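3',5'-cyclic-nucleotide phosphodiesterase 1 (Saccharomyces cerevisiae, PDB 4OJV) is a yeast class-II phosphodiesterase, a zinc-binding protein of the metallo-hydrolase clan whose chain carries a two-zinc site. Local coordinates at residues 2-8 with 363-369; 280-284 with 339-344; 33-37 with 199-204. All coordinates share one frame; numbering follows the deposited sequence.

Contact 1 (2-8 with 363-369); sequences VVFEITI and EGHTLFL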
ATOM      1  N   VAL A   2     -26.089  -5.123 -20.249  1.00 21.57           N
ATOM      2  CA  VAL A   2     -25.071  -4.656 -19.301  1.00 18.10           C
ATOM      3  C   VAL A   2     -25.376  -3.239 -18.820  1.00 15.98           C
ATOM      4  O   VAL A   2     -25.639  -2.333 -19.617  1.00 18.32           O
ATOM      5  CB  VAL A   2     -23.648  -4.746 -19.894  1.00 19.00           C
ATOM      6  CG1 VAL A   2     -22.645  -3.979 -19.046  1.00 21.09           C
ATOM      7  CG2 VAL A   2     -23.231  -6.204 -20.017  1.00 20.54           C
ATOM      8  N   VAL A   3     -25.335  -3.074 -17.504  1.00 14.11           N
ATOM      9  CA  VAL A   3     -25.664  -1.821 -16.840  1.00 14.13           C
ATOM     10  C   VAL A   3     -24.452  -1.242 -16.110  1.00 13.16           C
ATOM     11  O   VAL A   3     -24.323  -0.022 -16.010  1.00 13.34           O
ATOM     12  CB  VAL A   3     -26.866  -2.027 -15.885  1.00 13.70           C
ATOM     13  CG1 VAL A   3     -27.042  -0.879 -14.903  1.00 14.28           C
ATOM     14  CG2 VAL A   3     -28.144  -2.201 -16.696  1.00 15.93           C
ATOM     15  N   PHE A   4     -23.579  -2.113 -15.595  1.00 13.50           N
ATOM     16  CA  PHE A   4     -22.453  -1.691 -14.751  1.00 13.01           C
ATOM     17  C   PHE A   4     -21.110  -2.045 -15.358  1.00 12.16           C
ATOM     18  O   PHE A   4     -20.939  -3.132 -15.911  1.00 12.86           O
ATOM     19  CB  PHE A   4     -22.540  -2.366 -13.381  1.00 13.16           C
ATOM     20  CG  PHE A   4     -23.778  -2.025 -12.598  1.00 12.33           C
ATOM     21  CD1 PHE A   4     -23.850  -0.848 -11.868  1.00 12.69           C
ATOM     22  CD2 PHE A   4     -24.862  -2.899 -12.569  1.00 13.31           C
ATOM     23  CE1 PHE A   4     -24.986  -0.536 -11.135  1.00 12.51           C
ATOM     24  CE2 PHE A   4     -26.000  -2.598 -11.835  1.00 13.40           C
ATOM     25  CZ  PHE A   4     -26.063  -1.417 -11.115  1.00 13.21           C
ATOM     26  N   GLU A   5     -20.146  -1.140 -15.210  1.00 11.09           N
ATOM     27  CA  GLU A   5     -18.742  -1.454 -15.452  1.00 11.41           C
ATOM     28  C   GLU A   5     -18.007  -1.414 -14.119  1.00 10.46           C
ATOM     29  O   GLU A   5     -18.076  -0.412 -13.393  1.00 11.50           O
ATOM     30  CB  GLU A   5     -18.101  -0.470 -16.431  1.00 12.21           C
ATOM     31  CG  GLU A   5     -18.664  -0.581 -17.838  1.00 14.70           C
ATOM     32  CD  GLU A   5     -18.115   0.452 -18.813  1.00 15.81           C
ATOM     33  OE1 GLU A   5     -18.593   0.464 -19.971  1.00 16.75           O
ATOM     34  OE2 GLU A   5     -17.225   1.242 -18.434  1.00 16.22           O
ATOM     35  N   ILE A   6     -17.321  -2.507 -13.797  1.00 10.57           N
ATOM     36  CA  ILE A   6     -16.598  -2.623 -12.531  1.00 10.13           C
ATOM     37  C   ILE A   6     -15.122  -2.819 -12.836  1.00 10.09           C
ATOM     38  O   ILE A   6     -14.741  -3.838 -13.413  1.00 11.22           O
ATOM     39  CB  ILE A   6     -17.098  -3.806 -11.676  1.00 11.29           C
ATOM     40  CG1 ILE A   6     -18.616  -3.730 -11.427  1.00 12.68           C
ATOM     41  CG2 ILE A   6     -16.320  -3.854 -10.363  1.00 12.50           C
ATOM     42  CD1 ILE A   6     -19.140  -4.875 -10.584  1.00 16.44           C
ATOM     43  N   THR A   7     -14.296  -1.843 -12.465  1.00 10.38           N
ATOM     44  CA  THR A   7     -12.855  -1.964 -12.637  1.00 10.69           C
ATOM     45  C   THR A   7     -12.273  -2.532 -11.344  1.00 10.44           C
ATOM     46  O   THR A   7     -12.421  -1.935 -10.280  1.00 11.19           O
ATOM     47  CB  THR A   7     -12.189  -0.608 -12.933  1.00 12.84           C
ATOM     48  OG1 THR A   7     -12.910   0.092 -13.954  1.00 15.59           O
ATOM     49  CG2 THR A   7     -10.755  -0.822 -13.390  1.00 13.91           C
ATOM     50  N   ILE A   8     -11.613  -3.676 -11.444  1.00 10.35           N
ATOM     51  CA  ILE A   8     -10.983  -4.298 -10.285  1.00 10.15           C
ATOM     52  C   ILE A   8      -9.592  -3.702 -10.106  1.00 10.05           C
ATOM     53  O   ILE A   8      -8.666  -4.062 -10.828  1.00 12.05           O
ATOM     54  CB  ILE A   8     -10.890  -5.829 -10.433  1.00 11.20           C
ATOM     55  CG1 ILE A   8     -12.242  -6.422 -10.851  1.00 13.47           C
ATOM     56  CG2 ILE A   8     -10.362  -6.447  -9.141  1.00 11.88           C
ATOM     57  CD1 ILE A   8     -13.338  -6.318  -9.826  1.00 15.44           C
ATOM     58  N   GLU A 363      -7.339  -8.249 -10.654  1.00 11.62           N
ATOM     59  CA  GLU A 363      -6.871  -6.881 -10.761  1.00 11.87           C
ATOM     60  C   GLU A 363      -6.514  -6.539 -12.195  1.00 11.51           C
ATOM     61  O   GLU A 363      -6.066  -7.407 -12.960  1.00 12.48           O
ATOM     62  CB  GLU A 363      -5.626  -6.694  -9.903  1.00 14.11           C
ATOM     63  CG  GLU A 363      -5.869  -6.857  -8.426  1.00 16.44           C
ATOM     64  CD  GLU A 363      -5.768  -8.275  -7.891  1.00 16.85           C
ATOM     65  OE1 GLU A 363      -5.710  -9.314  -8.650  1.00 14.39           O
ATOM     66  OE2 GLU A 363      -5.753  -8.305  -6.640  1.00 19.24           O
ATOM     67  N   GLY A 364      -6.721  -5.282 -12.561  1.00 11.38           N
ATOM     68  CA  GLY A 364      -6.325  -4.818 -13.884  1.00 12.76           C
ATOM     69  C   GLY A 364      -7.318  -5.195 -14.966  1.00 11.86           C
ATOM     70  O   GLY A 364      -6.986  -5.141 -16.149  1.00 13.41           O
ATOM     71  N   HIS A 365      -8.535  -5.565 -14.567  1.00 11.57           N
ATOM     72  CA  HIS A 365      -9.593  -5.950 -15.501  1.00 11.40           C
ATOM     73  C   HIS A 365     -10.872  -5.239 -15.187  1.00 11.58           C
ATOM     74  O   HIS A 365     -11.088  -4.809 -14.052  1.00 11.62           O
ATOM     75  CB  HIS A 365      -9.802  -7.467 -15.472  1.00 12.24           C
ATOM     76  CG  HIS A 365      -8.608  -8.233 -15.956  1.00 12.47           C
ATOM     77  ND1 HIS A 365      -7.516  -8.429 -15.192  1.00 13.84           N
ATOM     78  CD2 HIS A 365      -8.329  -8.795 -17.199  1.00 14.58           C
ATOM     79  CE1 HIS A 365      -6.600  -9.112 -15.903  1.00 16.09           C
ATOM     80  NE2 HIS A 365      -7.099  -9.322 -17.131  1.00 16.23           N
ATOM     81  N   THR A 366     -11.729  -5.115 -16.195  1.00 11.19           N
ATOM     82  CA  THR A 366     -13.054  -4.543 -16.058  1.00 10.96           C
ATOM     83  C   THR A 366     -14.106  -5.611 -16.333  1.00 11.14           C
ATOM     84  O   THR A 366     -13.993  -6.380 -17.296  1.00 12.07           O
ATOM     85  CB  THR A 366     -13.233  -3.350 -17.021  1.00 11.63           C
ATOM     86  OG1 THR A 366     -12.218  -2.381 -16.742  1.00 12.32           O
ATOM     87  CG2 THR A 366     -14.605  -2.699 -16.852  1.00 12.74           C
ATOM     88  N   LEU A 367     -15.109  -5.674 -15.465  1.00 10.68           N
ATOM     89  CA  LEU A 367     -16.261  -6.558 -15.642  1.00 11.02           C
ATOM     90  C   LEU A 367     -17.434  -5.743 -16.146  1.00 10.83           C
ATOM     91  O   LEU A 367     -17.617  -4.596 -15.737  1.00 12.32           O
ATOM     92  CB  LEU A 367     -16.669  -7.195 -14.316  1.00 11.87           C
ATOM     93  CG  LEU A 367     -15.581  -7.856 -13.482  1.00 13.18           C
ATOM     94  CD1 LEU A 367     -16.168  -8.451 -12.213  1.00 15.90           C
ATOM     95  CD2 LEU A 367     -14.901  -8.934 -14.296  1.00 15.77           C
ATOM     96  N   PHE A 368     -18.245  -6.357 -17.004  1.00 12.07           N
ATOM     97  CA  PHE A 368     -19.400  -5.705 -17.607  1.00 13.08           C
ATOM     98  C   PHE A 368     -20.593  -6.550 -17.213  1.00 13.84           C
ATOM     99  O   PHE A 368     -20.730  -7.675 -17.692  1.00 15.77           O
ATOM    100  CB  PHE A 368     -19.225  -5.631 -19.129  1.00 14.90           C
ATOM    101  CG  PHE A 368     -18.008  -4.849 -19.559  1.00 13.83           C
ATOM    102  CD1 PHE A 368     -16.754  -5.437 -19.570  1.00 14.17           C
ATOM    103  CD2 PHE A 368     -18.118  -3.512 -19.933  1.00 15.41           C
ATOM    104  CE1 PHE A 368     -15.628  -4.709 -19.935  1.00 14.32           C
ATOM    105  CE2 PHE A 368     -16.996  -2.784 -20.311  1.00 15.86           C
ATOM    106  CZ  PHE A 368     -15.750  -3.385 -20.319  1.00 15.58           C
ATOM    107  N   LEU A 369     -21.421  -6.027 -16.312  1.00 13.65           N
ATOM    108  CA  LEU A 369     -22.507  -6.802 -15.714  1.00 14.37           C
ATOM    109  C   LEU A 369     -23.862  -6.124 -15.837  1.00 14.39           C
ATOM    110  O   LEU A 369     -24.885  -6.805 -15.996  1.00 15.63           O
ATOM    111  CB  LEU A 369     -22.213  -7.080 -14.238  1.00 14.98           C
ATOM    112  CG  LEU A 369     -20.906  -7.808 -13.917  1.00 15.61           C
ATOM    113  CD1 LEU A 369     -20.702  -7.886 -12.412  1.00 18.43           C
ATOM    114  CD2 LEU A 369     -20.894  -9.196 -14.543  1.00 18.92           C
ATOM    115  OXT LEU A 369     -23.965  -4.899 -15.764  1.00 14.12           O
TER
HETATM  116  O   HOH W   1     -12.594   0.279 -16.637  1.00 15.61           O
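The Phe368 ring takes the Glu5 carboxylate at its edge, near the ring plane, with Phe368 CE2 3.6 Å from Glu5 OE1 and the two planes 69° apart. Glu5 CG, beside its backbone N (chi1 -67°), starts an extended chain that brings CG against Phe368 CD2. The Phe4 ring receives Leu369 OXT near its plane at one edge, while Val3 CG1 sits over one face, toward the rim. Leu369 OXT is gripped by two amides, Val3 N at 2.9 Å and Phe4 N at 2.8 Å, and Leu369 N returns a bond to Phe4 O. The ladder continues through Ile6 with Leu367, then Ile8 N to His365 O. Glu5, Phe368 and the two threonines share one face; Thr7 OG1 and Thr366 OG1, 3.8 Å apart, are bridged by a water, Thr366 OG1 also bonding to Gly89 O. Ile6, Ile8 and Leu367 lie on the other; Ile6 CD1 also reaches Leu369 CD1 at 3.9 Å. The buried Glu5 carboxylate is satisfied by Lys26, Ser91 and Arg29 N, which probably favours its charged form. Strands 4-8 and 365-368 run antiparallel (157°), joining the chain's two ends in a mixed sheet of the metallo-beta-lactamase fold.

Contact 2 (280-284 with 339-344); sequences CSCPL and TILEEL
The loop 280-284, which follows strand 273-279, passes one side of helix 336-350, coming closest in backbone at Pro283 and Ile340, whose CA atoms are 5.1 Å apart. Ile340 carries most of the apolar contact. With CG1 anti to the carbonyl carbon, that branch points at the loop backbone: Ile340 CG1 lies 3.6 Å from Pro283 CA and Ile340 CD1 3.4 Å from Cys280 O. The other branch, CG2, meets Cys280 SG at 3.8 Å; that sulfur stands anti to its own backbone nitrogen (chi1 -166°), on the helix side. Leu344, one turn on, adds a looser touch on Cys280, and Thr339 CG2 rests against Pro283 CB. Glu343 reaches out from the helix to the loop, extended beyond CG, alongside the Leu284 side chain, which points the opposite way. Glu343 OE1 accepts a hydrogen bond from Leu284 N at 2.9 Å, nearly straight (165° at the hydrogen), met on the syn side and 24° out of the carboxylate plane, while Leu284 CG lies 3.4 Å from the same oxygen. Beyond, Pro297 packs on Cys280, Glu343 and Leu344, and Ser281 bonds to Glu279 and to the zinc ligand His326. The chemistry is thus mostly apolar, with one carboxylate-to-amide bond fixing the Leu284 amide to the helix, and probably favouring an ionised Glu343.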
ATOM      1  N   CYS A 280     -13.802 -14.736  -0.492  1.00 12.20           N
ATOM      2  CA  CYS A 280     -13.521 -16.044   0.069  1.00 11.71           C
ATOM      3  C   CYS A 280     -12.032 -16.034   0.370  1.00 11.76           C
ATOM      4  O   CYS A 280     -11.212 -16.419  -0.465  1.00 13.06           O
ATOM      5  CB  CYS A 280     -13.923 -17.174  -0.878  1.00 12.19           C
ATOM      6  SG  CYS A 280     -13.953 -18.775  -0.050  1.00 13.15           S
ATOM      7  N   SER A 281     -11.673 -15.553   1.556  1.00 11.09           N
ATOM      8  CA  SER A 281     -10.273 -15.296   1.852  1.00 11.55           C
ATOM      9  C   SER A 281      -9.420 -16.552   1.852  1.00 11.57           C
ATOM     10  O   SER A 281      -8.242 -16.499   1.494  1.00 11.58           O
ATOM     11  CB  SER A 281     -10.123 -14.609   3.206  1.00 11.83           C
ATOM     12  OG  SER A 281     -10.614 -13.284   3.196  1.00 11.58           O
ATOM     13  N   CYS A 282     -10.010 -17.665   2.287  1.00 12.56           N
ATOM     14  CA  CYS A 282      -9.254 -18.879   2.562  1.00 13.49           C
ATOM     15  C   CYS A 282      -9.866 -20.091   1.878  1.00 13.80           C
ATOM     16  O   CYS A 282     -11.093 -20.151   1.699  1.00 13.79           O
ATOM     17  CB  CYS A 282      -9.255 -19.164   4.056  1.00 15.92           C
ATOM     18  SG  CYS A 282      -8.588 -17.843   5.069  1.00 17.66           S
ATOM     19  N   PRO A 283      -9.023 -21.083   1.517  1.00 14.93           N
ATOM     20  CA  PRO A 283      -9.527 -22.372   1.045  1.00 15.66           C
ATOM     21  C   PRO A 283     -10.060 -23.202   2.209  1.00 15.24           C
ATOM     22  O   PRO A 283      -9.957 -22.797   3.373  1.00 17.32           O
ATOM     23  CB  PRO A 283      -8.280 -23.033   0.458  1.00 16.90           C
ATOM     24  CG  PRO A 283      -7.158 -22.475   1.264  1.00 19.10           C
ATOM     25  CD  PRO A 283      -7.548 -21.049   1.556  1.00 16.46           C
ATOM     26  N   LEU A 284     -10.601 -24.376   1.893  1.00 16.07           N
ATOM     27  CA  LEU A 284     -11.130 -25.270   2.924  1.00 18.01           C
ATOM     28  C   LEU A 284     -10.092 -25.720   3.952  1.00 19.62           C
ATOM     29  O   LEU A 284     -10.444 -25.946   5.114  1.00 24.59           O
ATOM     30  CB  LEU A 284     -11.798 -26.490   2.293  1.00 18.51           C
ATOM     31  CG  LEU A 284     -13.127 -26.242   1.573  1.00 18.50           C
ATOM     32  CD1 LEU A 284     -13.524 -27.477   0.780  1.00 19.75           C
ATOM     33  CD2 LEU A 284     -14.229 -25.844   2.548  1.00 20.41           C
ATOM     34  N   THR A 339      -7.584 -23.066  -6.077  1.00 12.08           N
ATOM     35  CA  THR A 339      -8.124 -24.012  -5.103  1.00 12.15           C
ATOM     36  C   THR A 339      -9.538 -23.617  -4.682  1.00 12.12           C
ATOM     37  O   THR A 339     -10.469 -24.428  -4.705  1.00 13.40           O
ATOM     38  CB  THR A 339      -7.205 -24.095  -3.878  1.00 12.72           C
ATOM     39  OG1 THR A 339      -5.900 -24.498  -4.304  1.00 13.89           O
ATOM     40  CG2 THR A 339      -7.753 -25.051  -2.819  1.00 13.99           C
ATOM     41  N   ILE A 340      -9.697 -22.351  -4.306  1.00 12.08           N
ATOM     42  CA  ILE A 340     -10.986 -21.823  -3.861  1.00 12.23           C
ATOM     43  C   ILE A 340     -12.045 -21.902  -4.961  1.00 12.09           C
ATOM     44  O   ILE A 340     -13.184 -22.299  -4.703  1.00 12.33           O
ATOM     45  CB  ILE A 340     -10.813 -20.379  -3.327  1.00 12.54           C
ATOM     46  CG1 ILE A 340     -10.164 -20.426  -1.941  1.00 12.95           C
ATOM     47  CG2 ILE A 340     -12.125 -19.607  -3.312  1.00 13.82           C
ATOM     48  CD1 ILE A 340      -9.493 -19.131  -1.521  1.00 12.84           C
ATOM     49  N   LEU A 341     -11.659 -21.558  -6.187  1.00 12.18           N
ATOM     50  CA  LEU A 341     -12.607 -21.615  -7.299  1.00 13.20           C
ATOM     51  C   LEU A 341     -13.127 -23.048  -7.485  1.00 13.82           C
ATOM     52  O   LEU A 341     -14.335 -23.271  -7.629  1.00 14.46           O
ATOM     53  CB  LEU A 341     -11.974 -21.079  -8.582  1.00 13.75           C
ATOM     54  CG  LEU A 341     -12.876 -20.952  -9.806  1.00 13.40           C
ATOM     55  CD1 LEU A 341     -14.058 -20.028  -9.542  1.00 15.42           C
ATOM     56  CD2 LEU A 341     -12.060 -20.466 -10.993  1.00 14.98           C
ATOM     57  N   GLU A 342     -12.215 -24.016  -7.455  1.00 13.58           N
ATOM     58  CA  GLU A 342     -12.595 -25.422  -7.609  1.00 14.87           C
ATOM     59  C   GLU A 342     -13.474 -25.899  -6.472  1.00 14.40           C
ATOM     60  O   GLU A 342     -14.466 -26.590  -6.696  1.00 15.77           O
ATOM     61  CB  GLU A 342     -11.340 -26.272  -7.683  1.00 16.61           C
ATOM     62  CG  GLU A 342     -10.589 -26.088  -8.979  1.00 21.64           C
ATOM     63  CD  GLU A 342      -9.253 -26.784  -8.975  1.00 26.09           C
ATOM     64  OE1 GLU A 342      -8.864 -27.322  -7.915  1.00 29.75           O
ATOM     65  OE2 GLU A 342      -8.594 -26.789 -10.036  1.00 32.57           O
ATOM     66  N   GLU A 343     -13.122 -25.514  -5.250  1.00 13.93           N
ATOM     67  CA  GLU A 343     -13.885 -25.888  -4.065  1.00 14.01           C
ATOM     68  C   GLU A 343     -15.282 -25.287  -4.075  1.00 14.65           C
ATOM     69  O   GLU A 343     -16.268 -25.970  -3.765  1.00 16.15           O
ATOM     70  CB  GLU A 343     -13.119 -25.530  -2.785  1.00 14.13           C
ATOM     71  CG  GLU A 343     -11.876 -26.394  -2.610  1.00 15.48           C
ATOM     72  CD  GLU A 343     -11.007 -26.011  -1.426  1.00 14.41           C
ATOM     73  OE1 GLU A 343     -11.143 -24.897  -0.874  1.00 14.57           O
ATOM     74  OE2 GLU A 343     -10.163 -26.842  -1.034  1.00 15.91           O
ATOM     75  N   LEU A 344     -15.381 -24.016  -4.457  1.00 13.96           N
ATOM     76  CA  LEU A 344     -16.685 -23.364  -4.548  1.00 14.18           C
ATOM     77  C   LEU A 344     -17.574 -24.010  -5.611  1.00 13.55           C
ATOM     78  O   LEU A 344     -18.762 -24.253  -5.367  1.00 15.38           O
ATOM     79  CB  LEU A 344     -16.530 -21.871  -4.835  1.00 13.41           C
ATOM     80  CG  LEU A 344     -16.031 -21.006  -3.677  1.00 13.26           C
ATOM     81  CD1 LEU A 344     -15.653 -19.624  -4.185  1.00 14.12           C
ATOM     82  CD2 LEU A 344     -17.062 -20.893  -2.573  1.00 13.63           C
TER

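Contact 3 (33-37 with 199-204); sequences PELIA and CTIFPW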
ATOM      1  N   PRO A  33     -16.371  11.628 -16.739  1.00 13.80           N
ATOM      2  CA  PRO A  33     -15.152  11.335 -15.976  1.00 14.37           C
ATOM      3  C   PRO A  33     -15.425  10.826 -14.558  1.00 13.52           C
ATOM      4  O   PRO A  33     -14.532  10.269 -13.931  1.00 14.31           O
ATOM      5  CB  PRO A  33     -14.427  12.683 -15.947  1.00 16.80           C
ATOM      6  CG  PRO A  33     -15.504  13.700 -16.100  1.00 18.12           C
ATOM      7  CD  PRO A  33     -16.552  13.075 -16.976  1.00 15.52           C
ATOM      8  N   GLU A  34     -16.641  11.007 -14.059  1.00 13.69           N
ATOM      9  CA  GLU A  34     -16.947  10.671 -12.676  1.00 13.51           C
ATOM     10  C   GLU A  34     -16.953   9.171 -12.444  1.00 13.30           C
ATOM     11  O   GLU A  34     -17.417   8.391 -13.274  1.00 13.92           O
ATOM     12  CB  GLU A  34     -18.279  11.295 -12.249  1.00 15.59           C
ATOM     13  CG  GLU A  34     -18.229  12.812 -12.084  1.00 18.38           C
ATOM     14  CD  GLU A  34     -18.383  13.581 -13.387  1.00 19.76           C
ATOM     15  OE1 GLU A  34     -18.771  12.984 -14.410  1.00 19.55           O
ATOM     16  OE2 GLU A  34     -18.124  14.807 -13.383  1.00 27.41           O
ATOM     17  N   LEU A  35     -16.420   8.785 -11.286  1.00 12.10           N
ATOM     18  CA  LEU A  35     -16.264   7.395 -10.892  1.00 11.56           C
ATOM     19  C   LEU A  35     -16.574   7.247  -9.408  1.00 11.07           C
ATOM     20  O   LEU A  35     -16.304   8.169  -8.622  1.00 13.46           O
ATOM     21  CB  LEU A  35     -14.820   6.936 -11.128  1.00 11.82           C
ATOM     22  CG  LEU A  35     -14.312   6.961 -12.568  1.00 12.63           C
ATOM     23  CD1 LEU A  35     -12.802   6.784 -12.635  1.00 14.16           C
ATOM     24  CD2 LEU A  35     -15.025   5.899 -13.397  1.00 14.22           C
ATOM     25  N   ILE A  36     -17.130   6.097  -9.029  1.00 10.74           N
ATOM     26  CA  ILE A  36     -17.307   5.712  -7.632  1.00 11.63           C
ATOM     27  C   ILE A  36     -16.254   4.667  -7.282  1.00 10.04           C
ATOM     28  O   ILE A  36     -15.962   3.795  -8.098  1.00 10.66           O
ATOM     29  CB  ILE A  36     -18.719   5.098  -7.387  1.00 14.44           C
ATOM     30  CG1 ILE A  36     -19.793   6.198  -7.380  1.00 15.88           C
ATOM     31  CG2 ILE A  36     -18.737   4.239  -6.120  1.00 15.09           C
ATOM     32  CD1 ILE A  36     -21.200   5.645  -7.362  1.00 18.14           C
ATOM     33  N   ALA A  37     -15.693   4.731  -6.079  1.00  9.58           N
ATOM     34  CA  ALA A  37     -14.857   3.650  -5.559  1.00  9.29           C
ATOM     35  C   ALA A  37     -15.580   2.939  -4.419  1.00  9.50           C
ATOM     36  O   ALA A  37     -16.169   3.589  -3.547  1.00 11.08           O
ATOM     37  CB  ALA A  37     -13.522   4.194  -5.072  1.00 10.33           C
ATOM     38  N   CYS A 199     -26.813   8.094  -4.845  1.00 21.30           N
ATOM     39  CA  CYS A 199     -25.483   8.429  -5.337  1.00 19.65           C
ATOM     40  C   CYS A 199     -25.508   9.859  -5.872  1.00 20.68           C
ATOM     41  O   CYS A 199     -26.559  10.357  -6.291  1.00 21.63           O
ATOM     42  CB  CYS A 199     -25.030   7.463  -6.429  1.00 19.46           C
ATOM     43  SG  CYS A 199     -24.687   5.777  -5.864  1.00 19.85           S
ATOM     44  N   THR A 200     -24.350  10.511  -5.862  1.00 20.45           N
ATOM     45  CA  THR A 200     -24.254  11.947  -6.135  1.00 21.19           C
ATOM     46  C   THR A 200     -24.328  12.298  -7.622  1.00 20.83           C
ATOM     47  O   THR A 200     -24.888  13.332  -7.990  1.00 25.87           O
ATOM     48  CB  THR A 200     -22.966  12.548  -5.529  1.00 21.85           C
ATOM     49  OG1 THR A 200     -21.823  12.046  -6.230  1.00 23.64           O
ATOM     50  CG2 THR A 200     -22.845  12.202  -4.049  1.00 23.39           C
ATOM     51  N   ILE A 201     -23.757  11.460  -8.480  1.00 19.75           N
ATOM     52  CA  ILE A 201     -23.744  11.770  -9.918  1.00 21.77           C
ATOM     53  C   ILE A 201     -24.551  10.753 -10.718  1.00 21.30           C
ATOM     54  O   ILE A 201     -25.395  11.129 -11.550  1.00 21.98           O
ATOM     55  CB  ILE A 201     -22.305  11.896 -10.491  1.00 22.56           C
ATOM     56  CG1 ILE A 201     -21.498  12.963  -9.734  1.00 26.23           C
ATOM     57  CG2 ILE A 201     -22.317  12.166 -11.998  1.00 23.81           C
ATOM     58  CD1 ILE A 201     -21.934  14.401  -9.960  1.00 28.68           C
ATOM     59  N   PHE A 202     -24.314   9.467 -10.465  1.00 16.21           N
ATOM     60  CA  PHE A 202     -25.011   8.446 -11.230  1.00 15.37           C
ATOM     61  C   PHE A 202     -26.438   8.317 -10.719  1.00 14.82           C
ATOM     62  O   PHE A 202     -26.684   8.525  -9.534  1.00 14.91           O
ATOM     63  CB  PHE A 202     -24.311   7.085 -11.149  1.00 14.39           C
ATOM     64  CG  PHE A 202     -22.836   7.120 -11.473  1.00 13.54           C
ATOM     65  CD1 PHE A 202     -22.321   7.952 -12.469  1.00 13.79           C
ATOM     66  CD2 PHE A 202     -21.961   6.270 -10.800  1.00 13.12           C
ATOM     67  CE1 PHE A 202     -20.963   7.964 -12.755  1.00 14.47           C
ATOM     68  CE2 PHE A 202     -20.603   6.275 -11.086  1.00 13.06           C
ATOM     69  CZ  PHE A 202     -20.107   7.118 -12.065  1.00 13.91           C
ATOM     70  N   PRO A 203     -27.377   7.947 -11.610  1.00 15.35           N
ATOM     71  CA  PRO A 203     -28.787   7.796 -11.221  1.00 15.61           C
ATOM     72  C   PRO A 203     -29.009   6.449 -10.527  1.00 15.24           C
ATOM     73  O   PRO A 203     -29.791   5.602 -10.995  1.00 15.59           O
ATOM     74  CB  PRO A 203     -29.529   7.892 -12.557  1.00 17.79           C
ATOM     75  CG  PRO A 203     -28.547   7.388 -13.559  1.00 18.34           C
ATOM     76  CD  PRO A 203     -27.192   7.818 -13.067  1.00 17.32           C
ATOM     77  N   TRP A 204     -28.287   6.271  -9.420  1.00 14.26           N
ATOM     78  CA  TRP A 204     -28.253   5.022  -8.672  1.00 13.36           C
ATOM     79  C   TRP A 204     -28.636   5.217  -7.241  1.00 13.06           C
ATOM     80  O   TRP A 204     -28.375   6.267  -6.651  1.00 16.06           O
ATOM     81  CB  TRP A 204     -26.850   4.450  -8.640  1.00 13.48           C
ATOM     82  CG  TRP A 204     -26.232   4.048  -9.934  1.00 12.66           C
ATOM     83  CD1 TRP A 204     -26.768   4.080 -11.218  1.00 12.73           C
ATOM     84  CD2 TRP A 204     -24.888   3.519 -10.090  1.00 12.11           C
ATOM     85  NE1 TRP A 204     -25.864   3.611 -12.140  1.00 12.45           N
ATOM     86  CE2 TRP A 204     -24.701   3.258 -11.514  1.00 11.56           C
ATOM     87  CE3 TRP A 204     -23.847   3.244  -9.207  1.00 12.95           C
ATOM     88  CZ2 TRP A 204     -23.511   2.743 -12.015  1.00 12.02           C
ATOM     89  CZ3 TRP A 204     -22.661   2.720  -9.724  1.00 12.68           C
ATOM     90  CH2 TRP A 204     -22.498   2.475 -11.090  1.00 12.00           C
TER
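Ile36 CD1 is where three side chains of the loop 199-204 converge: Phe202 CD2 at 3.6 Å, Cys199 SG at 3.8 Å and Trp204 CE3 at 4.0 Å. Ile36 CG1, beside the backbone N (chi1 -75°), and an extended chi2 (171°) carry CD1 to the loop; Ile36 and Phe202 lie side by side, pointing opposite ways, the isoleucine tip approaching the ring obliquely. At its far end the ring turns an edge to the backbone, with Glu34 O in the ring plane 3.2 Å from Phe202 CZ. Glu34 and Ile201 cross at about a right angle, meeting through Glu34 CB and CG, the latter 4.0 Å from Ile201 CG1. No hydrogen bond joins the two segments. The contact packs the loop entering strand 204-215 of one mixed sheet against the start of strand 35-38 in the other, in the metallo-beta-lactamase sandwich. Behind the first shell, Phe202 CB lies over one face of the Trp204 indole toward its rim, 3.6 Å above the plane. Cys199 N bonds to Trp204 O and closes the loop, which turns at Pro203, centre of an inverse gamma turn. Pro27 touches both Phe202 and Trp204, and Phe230 of strand 222-232 packs against Cys199 and Trp204.

In the fold
From the N terminus, strand 4-8 opens contact 1, which closes only at the last residues of the chain and so encloses nearly the whole fold. Within that span, contact 3 opens at strand 35-38 and closes with the loop 199-204, and contact 2 follows in series, from 280-284 to helix 336-350. Contact 1 pairs two strands of one large mixed sheet; contact 3 ties strand 35-38 of that sheet to the loop between strands 197-198 and 204-215 of the other; contact 2 fastens a loop leaving the second sheet to helix 336-350, which packs on its strands 321-325 and 357-360. Contacts 1 and 3 meet through the edge-to-face rings of Phe4 and Trp204. Contact 2 touches neither.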